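Local coordinates for copper homeostasis operon regulatory protein (Thermus thermophilus, PDB 3AAI), which probably binds operator DNA as a copper-responsive transcriptional repressor, holding back expression of copper homeostasis genes, at residues A[28-31]-A[32-36]; A[37-41]-A[42-46]; A[61-64]-A[65-69]. One frame throughout, in Å; residues are numbered along the deposited sequence.

Interaction 1 (A[28-31]-A[32-36])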
ATOM      1  N   GLU A  28      14.857 -12.642  10.957  1.00 25.88           N
ATOM      2  CA  GLU A  28      15.255 -13.243  12.228  1.00 33.19           C
ATOM      3  C   GLU A  28      15.816 -12.184  13.173  1.00 31.78           C
ATOM      4  O   GLU A  28      15.756 -12.331  14.395  1.00 29.71           O
ATOM      5  CB  GLU A  28      16.307 -14.333  12.014  1.00 38.47           C
ATOM      6  CG  GLU A  28      15.823 -15.485  11.178  1.00 48.01           C
ATOM      7  CD  GLU A  28      16.782 -16.653  11.201  1.00 52.04           C
ATOM      8  OE1 GLU A  28      17.062 -17.163  12.308  1.00 50.96           O
ATOM      9  OE2 GLU A  28      17.251 -17.058  10.115  1.00 58.56           O
ATOM     10  N   GLY A  29      16.379 -11.124  12.600  1.00 29.74           N
ATOM     11  CA  GLY A  29      16.908 -10.051  13.423  1.00 29.58           C
ATOM     12  C   GLY A  29      15.771  -9.340  14.139  1.00 26.23           C
ATOM     13  O   GLY A  29      15.913  -8.921  15.284  1.00 29.93           O
ATOM     14  N   ILE A  30      14.635  -9.201  13.464  1.00 28.41           N
ATOM     15  CA  ILE A  30      13.491  -8.533  14.074  1.00 29.62           C
ATOM     16  C   ILE A  30      12.958  -9.433  15.187  1.00 30.53           C
ATOM     17  O   ILE A  30      12.499  -8.962  16.236  1.00 31.51           O
ATOM     18  CB  ILE A  30      12.386  -8.257  13.032  1.00 28.42           C
ATOM     19  CG1 ILE A  30      12.963  -7.403  11.894  1.00 28.90           C
ATOM     20  CG2 ILE A  30      11.207  -7.539  13.697  1.00 26.47           C
ATOM     21  CD1 ILE A  30      11.948  -6.980  10.849  1.00 29.19           C
ATOM     22  N   LEU A  31      13.037 -10.736  14.944  1.00 32.89           N
ATOM     23  CA  LEU A  31      12.616 -11.735  15.908  1.00 33.92           C
ATOM     24  C   LEU A  31      13.453 -11.622  17.175  1.00 34.83           C
ATOM     25  O   LEU A  31      12.919 -11.705  18.280  1.00 35.69           O
ATOM     26  CB  LEU A  31      12.777 -13.135  15.315  1.00 37.18           C
ATOM     27  CG  LEU A  31      11.600 -13.680  14.511  1.00 36.88           C
ATOM     28  CD1 LEU A  31      12.005 -14.974  13.826  1.00 35.13           C
ATOM     29  CD2 LEU A  31      10.421 -13.918  15.454  1.00 41.96           C
ATOM     30  N   ARG A  32      14.763 -11.429  17.018  1.00 32.77           N
ATOM     31  CA  ARG A  32      15.647 -11.308  18.178  1.00 30.03           C
ATOM     32  C   ARG A  32      15.333 -10.027  18.952  1.00 32.92           C
ATOM     33  O   ARG A  32      15.359 -10.014  20.181  1.00 33.25           O
ATOM     34  CB  ARG A  32      17.123 -11.291  17.757  1.00 35.10           C
ATOM     35  CG  ARG A  32      18.068 -11.722  18.876  1.00 35.41           C
ATOM     36  CD  ARG A  32      19.526 -11.669  18.458  1.00 38.88           C
ATOM     37  NE  ARG A  32      20.095 -10.353  18.706  1.00 53.42           N
ATOM     38  CZ  ARG A  32      20.746 -10.021  19.814  1.00 45.07           C
ATOM     39  NH1 ARG A  32      20.927 -10.915  20.777  1.00 49.84           N
ATOM     40  NH2 ARG A  32      21.193  -8.786  19.968  1.00 47.65           N
HETATM   41  N   MSE A  33      15.044  -8.953  18.223  1.00 28.92           N
HETATM   42  CA  MSE A  33      14.709  -7.674  18.837  1.00 32.83           C
HETATM   43  C   MSE A  33      13.488  -7.826  19.745  1.00 35.27           C
HETATM   44  O   MSE A  33      13.465  -7.311  20.860  1.00 35.17           O
HETATM   45  CB  MSE A  33      14.404  -6.631  17.762  1.00 30.08           C
HETATM   46  CG  MSE A  33      15.613  -6.223  16.932  1.00 40.49           C
HETATM   47 SE   MSE A  33      15.131  -5.057  15.472  1.00 48.04          SE
HETATM   48  CE  MSE A  33      15.065  -3.377  16.438  1.00 43.79           C
ATOM     49  N   LEU A  34      12.476  -8.533  19.255  1.00 31.15           N
ATOM     50  CA  LEU A  34      11.259  -8.748  20.025  1.00 44.54           C
ATOM     51  C   LEU A  34      11.464  -9.707  21.187  1.00 48.05           C
ATOM     52  O   LEU A  34      10.825  -9.564  22.227  1.00 57.11           O
ATOM     53  CB  LEU A  34      10.136  -9.256  19.115  1.00 37.96           C
ATOM     54  CG  LEU A  34       9.577  -8.176  18.184  1.00 37.35           C
ATOM     55  CD1 LEU A  34       8.645  -8.788  17.168  1.00 43.20           C
ATOM     56  CD2 LEU A  34       8.859  -7.123  19.009  1.00 44.70           C
ATOM     57  N   GLU A  35      12.358 -10.676  21.025  1.00 45.25           N
ATOM     58  CA  GLU A  35      12.613 -11.632  22.094  1.00 52.07           C
ATOM     59  C   GLU A  35      13.368 -10.953  23.224  1.00 50.08           C
ATOM     60  O   GLU A  35      13.788 -11.590  24.185  1.00 58.10           O
ATOM     61  CB  GLU A  35      13.397 -12.832  21.564  1.00 47.59           C
ATOM     62  CG  GLU A  35      12.646 -13.581  20.471  1.00 52.68           C
ATOM     63  CD  GLU A  35      13.398 -14.795  19.960  1.00 52.64           C
ATOM     64  OE1 GLU A  35      14.597 -14.660  19.647  1.00 45.09           O
ATOM     65  OE2 GLU A  35      12.788 -15.879  19.862  1.00 58.63           O
ATOM     66  N   ASP A  36      13.544  -9.645  23.086  1.00 53.29           N
ATOM     67  CA  ASP A  36      14.210  -8.850  24.101  1.00 54.19           C
ATOM     68  C   ASP A  36      13.099  -8.140  24.865  1.00 55.08           C
ATOM     69  O   ASP A  36      12.193  -7.568  24.264  1.00 54.65           O
ATOM     70  CB  ASP A  36      15.144  -7.830  23.449  1.00 61.10           C
ATOM     71  CG  ASP A  36      15.808  -6.914  24.459  1.00 69.21           C
ATOM     72  OD1 ASP A  36      16.648  -6.088  24.045  1.00 69.01           O
ATOM     73  OD2 ASP A  36      15.488  -7.016  25.665  1.00 68.22           O
TER
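G29 and M33 meet over the last full turn of helix 10-34, where CG of the selenomethionine M33 lies 3.2 Å from G29 O. The contact is first of all a run of i to i+4 helical hydrogen bonds. R32 N reaches E28 O at 2.9 Å, and M33 N bonds to G29 O in the same way. The next in the series, from L34 N to I30 O, spans 3.0 Å.

Side-chain packing comes second. M33 sets its CG anti to the carbonyl carbon (chi1 -68°), which carries the chain back over the preceding turn: SE lies 3.9 Å from G29 O and 4.1 Å from I30 CA. One face of the helix is apolar: I30 CG2 and L34 CD1 approach loosely, at 4.5 Å. This is the end of the first helix of the antiparallel helical bundle of CsoR proteins, and the apolar side chains of I30, L31 and L34 suit a buried face closed by helix 41-69 and the second subunit. I30 packs on Q47 and L48 of helix 41-69, while I30, L31 and L34 all touch L20 of the second subunit.

The two glutamates find their partners outside 28-36. E28 OE2 makes a salt bridge with K24 one turn earlier, and E35 OE2 makes one with R17 of the second subunit.

Interaction 2 (A[37-41]-A[42-46])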
ATOM      1  N   GLU A  37      13.161  -8.191  26.189  1.00 54.11           N
ATOM      2  CA  GLU A  37      12.144  -7.561  27.014  1.00 51.37           C
ATOM      3  C   GLU A  37      12.025  -6.067  26.719  1.00 46.76           C
ATOM      4  O   GLU A  37      10.924  -5.516  26.695  1.00 47.61           O
ATOM      5  CB  GLU A  37      12.458  -7.807  28.490  1.00 58.83           C
ATOM      6  CG  GLU A  37      12.517  -9.297  28.833  1.00 63.00           C
ATOM      7  CD  GLU A  37      12.715  -9.567  30.310  1.00 60.16           C
ATOM      8  OE1 GLU A  37      12.740 -10.757  30.697  1.00 61.93           O
ATOM      9  OE2 GLU A  37      12.842  -8.597  31.084  1.00 61.50           O
ATOM     10  N   LYS A  38      13.159  -5.420  26.477  1.00 43.67           N
ATOM     11  CA  LYS A  38      13.176  -3.995  26.168  1.00 44.96           C
ATOM     12  C   LYS A  38      13.204  -3.850  24.649  1.00 45.33           C
ATOM     13  O   LYS A  38      14.085  -4.398  23.988  1.00 50.73           O
ATOM     14  CB  LYS A  38      14.410  -3.343  26.792  1.00 48.40           C
ATOM     15  CG  LYS A  38      14.575  -3.660  28.272  1.00 57.67           C
ATOM     16  CD  LYS A  38      13.345  -3.234  29.063  1.00 54.83           C
ATOM     17  CE  LYS A  38      13.455  -3.630  30.528  1.00 57.54           C
ATOM     18  NZ  LYS A  38      12.311  -3.104  31.322  1.00 53.06           N
ATOM     19  N   VAL A  39      12.240  -3.115  24.101  1.00 42.04           N
ATOM     20  CA  VAL A  39      12.149  -2.940  22.655  1.00 49.35           C
ATOM     21  C   VAL A  39      11.976  -1.499  22.178  1.00 49.06           C
ATOM     22  O   VAL A  39      11.240  -0.711  22.774  1.00 48.80           O
ATOM     23  CB  VAL A  39      10.973  -3.766  22.083  1.00 53.66           C
ATOM     24  CG1 VAL A  39      10.907  -3.610  20.568  1.00 50.22           C
ATOM     25  CG2 VAL A  39      11.131  -5.226  22.469  1.00 47.81           C
ATOM     26  N   TYR A  40      12.657  -1.171  21.086  1.00 50.62           N
ATOM     27  CA  TYR A  40      12.578   0.154  20.479  1.00 51.50           C
ATOM     28  C   TYR A  40      11.543   0.083  19.355  1.00 50.02           C
ATOM     29  O   TYR A  40      11.877  -0.202  18.206  1.00 49.14           O
ATOM     30  CB  TYR A  40      13.947   0.549  19.919  1.00 61.00           C
ATOM     31  CG  TYR A  40      14.969   0.851  20.993  1.00 71.85           C
ATOM     32  CD1 TYR A  40      14.957   2.073  21.665  1.00 73.77           C
ATOM     33  CD2 TYR A  40      15.922  -0.096  21.367  1.00 75.13           C
ATOM     34  CE1 TYR A  40      15.864   2.345  22.685  1.00 78.39           C
ATOM     35  CE2 TYR A  40      16.835   0.165  22.388  1.00 78.55           C
ATOM     36  CZ  TYR A  40      16.799   1.389  23.041  1.00 78.28           C
ATOM     37  OH  TYR A  40      17.692   1.659  24.052  1.00 86.15           O
ATOM     38  N   CYS A  41      10.285   0.332  19.706  1.00 48.16           N
ATOM     39  CA  CYS A  41       9.177   0.280  18.753  1.00 49.22           C
ATOM     40  C   CYS A  41       9.455   0.898  17.393  1.00 42.28           C
ATOM     41  O   CYS A  41       9.182   0.286  16.363  1.00 41.64           O
ATOM     42  CB  CYS A  41       7.936   0.940  19.353  1.00 48.95           C
ATOM     43  SG  CYS A  41       7.188  -0.008  20.676  1.00 50.63           S
ATOM     44  N   VAL A  42       9.991   2.112  17.392  1.00 43.45           N
ATOM     45  CA  VAL A  42      10.286   2.804  16.152  1.00 41.12           C
ATOM     46  C   VAL A  42      11.317   2.071  15.301  1.00 41.67           C
ATOM     47  O   VAL A  42      11.196   2.033  14.075  1.00 35.77           O
ATOM     48  CB  VAL A  42      10.781   4.243  16.419  1.00 47.76           C
ATOM     49  CG1 VAL A  42      11.138   4.923  15.106  1.00 43.45           C
ATOM     50  CG2 VAL A  42       9.702   5.033  17.137  1.00 53.46           C
ATOM     51  N   ASP A  43      12.332   1.492  15.938  1.00 41.59           N
ATOM     52  CA  ASP A  43      13.350   0.768  15.181  1.00 42.33           C
ATOM     53  C   ASP A  43      12.731  -0.501  14.611  1.00 36.98           C
ATOM     54  O   ASP A  43      13.015  -0.885  13.479  1.00 38.25           O
ATOM     55  CB  ASP A  43      14.558   0.416  16.061  1.00 45.00           C
ATOM     56  CG  ASP A  43      15.745  -0.114  15.243  1.00 59.99           C
ATOM     57  OD1 ASP A  43      16.019   0.441  14.155  1.00 66.75           O
ATOM     58  OD2 ASP A  43      16.415  -1.071  15.683  1.00 57.34           O
ATOM     59  N   VAL A  44      11.881  -1.146  15.399  1.00 32.10           N
ATOM     60  CA  VAL A  44      11.213  -2.355  14.943  1.00 33.73           C
ATOM     61  C   VAL A  44      10.325  -2.032  13.742  1.00 34.17           C
ATOM     62  O   VAL A  44      10.273  -2.802  12.779  1.00 32.46           O
ATOM     63  CB  VAL A  44      10.358  -2.990  16.066  1.00 31.40           C
ATOM     64  CG1 VAL A  44       9.450  -4.082  15.487  1.00 38.55           C
ATOM     65  CG2 VAL A  44      11.267  -3.606  17.109  1.00 30.84           C
ATOM     66  N   LEU A  45       9.627  -0.896  13.792  1.00 33.83           N
ATOM     67  CA  LEU A  45       8.766  -0.500  12.676  1.00 31.50           C
ATOM     68  C   LEU A  45       9.624  -0.262  11.441  1.00 30.76           C
ATOM     69  O   LEU A  45       9.254  -0.648  10.328  1.00 33.10           O
ATOM     70  CB  LEU A  45       7.974   0.769  13.008  1.00 37.78           C
ATOM     71  CG  LEU A  45       6.902   0.628  14.094  1.00 45.38           C
ATOM     72  CD1 LEU A  45       6.186   1.967  14.276  1.00 41.46           C
ATOM     73  CD2 LEU A  45       5.909  -0.475  13.708  1.00 31.70           C
ATOM     74  N   LYS A  46      10.777   0.367  11.642  1.00 32.32           N
ATOM     75  CA  LYS A  46      11.691   0.630  10.536  1.00 33.89           C
ATOM     76  C   LYS A  46      12.280  -0.653   9.960  1.00 28.29           C
ATOM     77  O   LYS A  46      12.436  -0.777   8.743  1.00 33.17           O
ATOM     78  CB  LYS A  46      12.827   1.552  10.981  1.00 33.25           C
ATOM     79  CG  LYS A  46      12.406   3.009  11.143  1.00 43.50           C
ATOM     80  CD  LYS A  46      13.614   3.901  11.369  1.00 43.43           C
ATOM     81  CE  LYS A  46      13.207   5.352  11.522  1.00 50.73           C
ATOM     82  NZ  LYS A  46      14.388   6.218  11.781  1.00 49.42           N
TER
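V39 and V44 form the tight part of this contact, their side chains crossing at about a right angle with CG1 of V39 only 3.5 Å from CG2 of V44, closer than carbons usually pack. CG2 of V44, anti to the carbonyl carbon, is the branch brought against V39, and it also lies 3.6 Å from Y40 O. Short, stiff valines suit this spot, since each fills the corner between strand and helix with few torsions to fix. C41 is buried too: H66 of the second subunit packs against it and V42, an arrangement consistent with the copper site between subunits of CsoR proteins.

Here the chain enters helix 41-69, with Y40 as the N-cap residue. Y40 O accepts V44 N at 3.0 Å in a straight bond (164°) and D43 N in a weak, bent one (120°). One residue on, C41 O takes L45 N at 2.9 Å, while CG of L45 rests 3.2 Å from the same oxygen.

The outer side is looser. Y40 and D43 meet through their CB atoms alone, 3.9 Å apart; the tyrosine side chain leads away from 42-46, and Y40 packs on H5 of the second subunit. A strand of that subunit pairs antiparallel with K38 and V39, and the long, extended K46 reaches E89 there in a salt bridge.

Interaction 3 (A[61-64]-A[65-69])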
HETATM    1  N   MSE A  61      11.263  -7.734  -9.390  1.00 35.97           N
HETATM    2  CA  MSE A  61      12.122  -8.445 -10.325  1.00 40.27           C
HETATM    3  C   MSE A  61      11.370  -9.573 -11.020  1.00 34.10           C
HETATM    4  O   MSE A  61      11.447  -9.725 -12.238  1.00 38.30           O
HETATM    5  CB  MSE A  61      13.325  -9.015  -9.584  1.00 43.18           C
HETATM    6  CG  MSE A  61      14.013 -10.157 -10.304  1.00 60.50           C
HETATM    7 SE   MSE A  61      15.469 -10.813  -9.253  1.00 80.08          SE
HETATM    8  CE  MSE A  61      16.848  -9.703 -10.024  1.00 79.35           C
ATOM      9  N   VAL A  62      10.655 -10.369 -10.234  1.00 39.29           N
ATOM     10  CA  VAL A  62       9.888 -11.482 -10.774  1.00 39.02           C
ATOM     11  C   VAL A  62       8.793 -10.974 -11.716  1.00 41.46           C
ATOM     12  O   VAL A  62       8.595 -11.535 -12.790  1.00 38.68           O
ATOM     13  CB  VAL A  62       9.272 -12.331  -9.635  1.00 33.52           C
ATOM     14  CG1 VAL A  62       8.390 -13.443 -10.210  1.00 37.04           C
ATOM     15  CG2 VAL A  62      10.394 -12.943  -8.795  1.00 38.36           C
ATOM     16  N   LEU A  63       8.096  -9.908 -11.328  1.00 37.19           N
ATOM     17  CA  LEU A  63       7.049  -9.357 -12.186  1.00 37.19           C
ATOM     18  C   LEU A  63       7.638  -8.919 -13.528  1.00 36.58           C
ATOM     19  O   LEU A  63       7.137  -9.294 -14.590  1.00 34.26           O
ATOM     20  CB  LEU A  63       6.368  -8.158 -11.517  1.00 39.69           C
ATOM     21  CG  LEU A  63       5.376  -7.385 -12.397  1.00 37.73           C
ATOM     22  CD1 LEU A  63       4.249  -8.307 -12.842  1.00 32.58           C
ATOM     23  CD2 LEU A  63       4.817  -6.198 -11.624  1.00 33.28           C
ATOM     24  N   ARG A  64       8.706  -8.127 -13.467  1.00 34.97           N
ATOM     25  CA  ARG A  64       9.381  -7.617 -14.660  1.00 42.16           C
ATOM     26  C   ARG A  64       9.714  -8.732 -15.659  1.00 45.09           C
ATOM     27  O   ARG A  64       9.362  -8.640 -16.834  1.00 48.35           O
ATOM     28  CB  ARG A  64      10.657  -6.867 -14.246  1.00 48.49           C
ATOM     29  CG  ARG A  64      11.344  -6.095 -15.363  1.00 50.73           C
ATOM     30  CD  ARG A  64      12.608  -5.405 -14.858  1.00 56.80           C
ATOM     31  NE  ARG A  64      12.320  -4.310 -13.933  1.00 58.22           N
ATOM     32  CZ  ARG A  64      12.063  -3.061 -14.310  1.00 54.47           C
ATOM     33  NH1 ARG A  64      12.063  -2.737 -15.599  1.00 59.54           N
ATOM     34  NH2 ARG A  64      11.795  -2.134 -13.402  1.00 52.06           N
ATOM     35  N   ALA A  65      10.385  -9.783 -15.194  1.00 41.71           N
ATOM     36  CA  ALA A  65      10.745 -10.896 -16.066  1.00 47.81           C
ATOM     37  C   ALA A  65       9.481 -11.507 -16.662  1.00 47.48           C
ATOM     38  O   ALA A  65       9.423 -11.809 -17.857  1.00 51.33           O
ATOM     39  CB  ALA A  65      11.527 -11.951 -15.285  1.00 40.35           C
ATOM     40  N   HIS A  66       8.470 -11.683 -15.817  1.00 43.86           N
ATOM     41  CA  HIS A  66       7.188 -12.240 -16.232  1.00 45.05           C
ATOM     42  C   HIS A  66       6.611 -11.385 -17.365  1.00 48.78           C
ATOM     43  O   HIS A  66       6.110 -11.913 -18.358  1.00 50.59           O
ATOM     44  CB  HIS A  66       6.227 -12.255 -15.036  1.00 45.82           C
ATOM     45  CG  HIS A  66       4.897 -12.889 -15.315  1.00 53.38           C
ATOM     46  ND1 HIS A  66       4.745 -14.240 -15.545  1.00 58.02           N
ATOM     47  CD2 HIS A  66       3.651 -12.361 -15.355  1.00 49.30           C
ATOM     48  CE1 HIS A  66       3.462 -14.517 -15.711  1.00 47.62           C
ATOM     49  NE2 HIS A  66       2.777 -13.393 -15.601  1.00 47.41           N
ATOM     50  N   LEU A  67       6.702 -10.066 -17.221  1.00 45.65           N
ATOM     51  CA  LEU A  67       6.177  -9.155 -18.229  1.00 47.42           C
ATOM     52  C   LEU A  67       7.007  -9.120 -19.514  1.00 53.40           C
ATOM     53  O   LEU A  67       6.454  -9.186 -20.612  1.00 52.21           O
ATOM     54  CB  LEU A  67       6.057  -7.741 -17.655  1.00 41.77           C
ATOM     55  CG  LEU A  67       5.114  -7.574 -16.458  1.00 42.22           C
ATOM     56  CD1 LEU A  67       5.128  -6.125 -16.011  1.00 38.54           C
ATOM     57  CD2 LEU A  67       3.699  -8.008 -16.836  1.00 38.28           C
ATOM     58  N   LYS A  68       8.326  -9.013 -19.381  1.00 53.24           N
ATOM     59  CA  LYS A  68       9.197  -8.972 -20.553  1.00 59.34           C
ATOM     60  C   LYS A  68       8.892 -10.147 -21.467  1.00 61.99           C
ATOM     61  O   LYS A  68       8.983 -10.043 -22.689  1.00 65.75           O
ATOM     62  CB  LYS A  68      10.669  -9.024 -20.139  1.00 53.95           C
ATOM     63  CG  LYS A  68      11.159  -7.788 -19.415  1.00 58.74           C
ATOM     64  CD  LYS A  68      12.636  -7.904 -19.076  1.00 65.12           C
ATOM     65  CE  LYS A  68      13.118  -6.697 -18.287  1.00 68.32           C
ATOM     66  NZ  LYS A  68      12.886  -5.426 -19.024  1.00 66.61           N
ATOM     67  N   ASP A  69       8.519 -11.263 -20.853  1.00 64.29           N
ATOM     68  CA  ASP A  69       8.195 -12.482 -21.574  1.00 65.62           C
ATOM     69  C   ASP A  69       6.917 -12.347 -22.403  1.00 64.22           C
ATOM     70  O   ASP A  69       6.869 -12.778 -23.555  1.00 68.27           O
ATOM     71  CB  ASP A  69       8.041 -13.628 -20.577  1.00 68.26           C
ATOM     72  CG  ASP A  69       7.919 -14.968 -21.252  1.00 73.73           C
ATOM     73  OD1 ASP A  69       6.978 -15.153 -22.051  1.00 72.38           O
ATOM     74  OD2 ASP A  69       8.770 -15.839 -20.978  1.00 80.47           O
TER
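R64 and K68 are joined first through the backbone: K68 N donates a hydrogen bond to R64 O at 2.8 Å, with an N-H...O angle of 172°. The other three carbonyls of 61-64 are satisfied in the same i to i+4 manner. M61 O takes A65 N at 3.1 Å, V62 O takes H66 N at 3.0 Å, and L63 O takes L67 N at 2.8 Å. This regular helical bonding belongs to the C-terminal end of helix 41-69, the long middle helix of the chain, where L63, H66 and L67 also pack on L87 of helix 80-91.

The charged ends do not pair with each other. CG of R64, set anti to the backbone N (chi1 -171°), meets K68 CE at 3.5 Å, while K68 NZ stays 4.4 Å from R64 NH1, at the edge of the guanidinium; these like charges would probably repel mildly. R64 NH2 instead has a weak, long ion pair with E60. Long aliphatic stems let both residues pack while their charges stand apart. L67 lays CG 3.8 Å from L63 CD1, and it touches L87 of the third subunit as well. Replacing L67 by an alanine would probably open a gap beside L63 and cost the packing on both L87 residues. The ring of H66 meets that of H70 edge-to-face.

Interactions 1, 2 and 3 follow in series along the chain. The first two are neighbours, centres about 9 Å apart: interaction 1 ends helix 10-34, and interaction 2 carries the chain through strand 38-39 into helix 41-69; M33 bridges them, packing on V39 and V44. Interaction 3 shares helix 41-69 with interaction 2 but lies toward its other end, with centres about 35 Å apart and nearest atoms about 19 Å apart. The length of that helix thus separates them within one chain, yet assembly brings their counterparts together: V62 of interaction 3 packs on L45 of the second subunit, consistent with antiparallel pairing of subunits. The third subunit also packs on interaction 3.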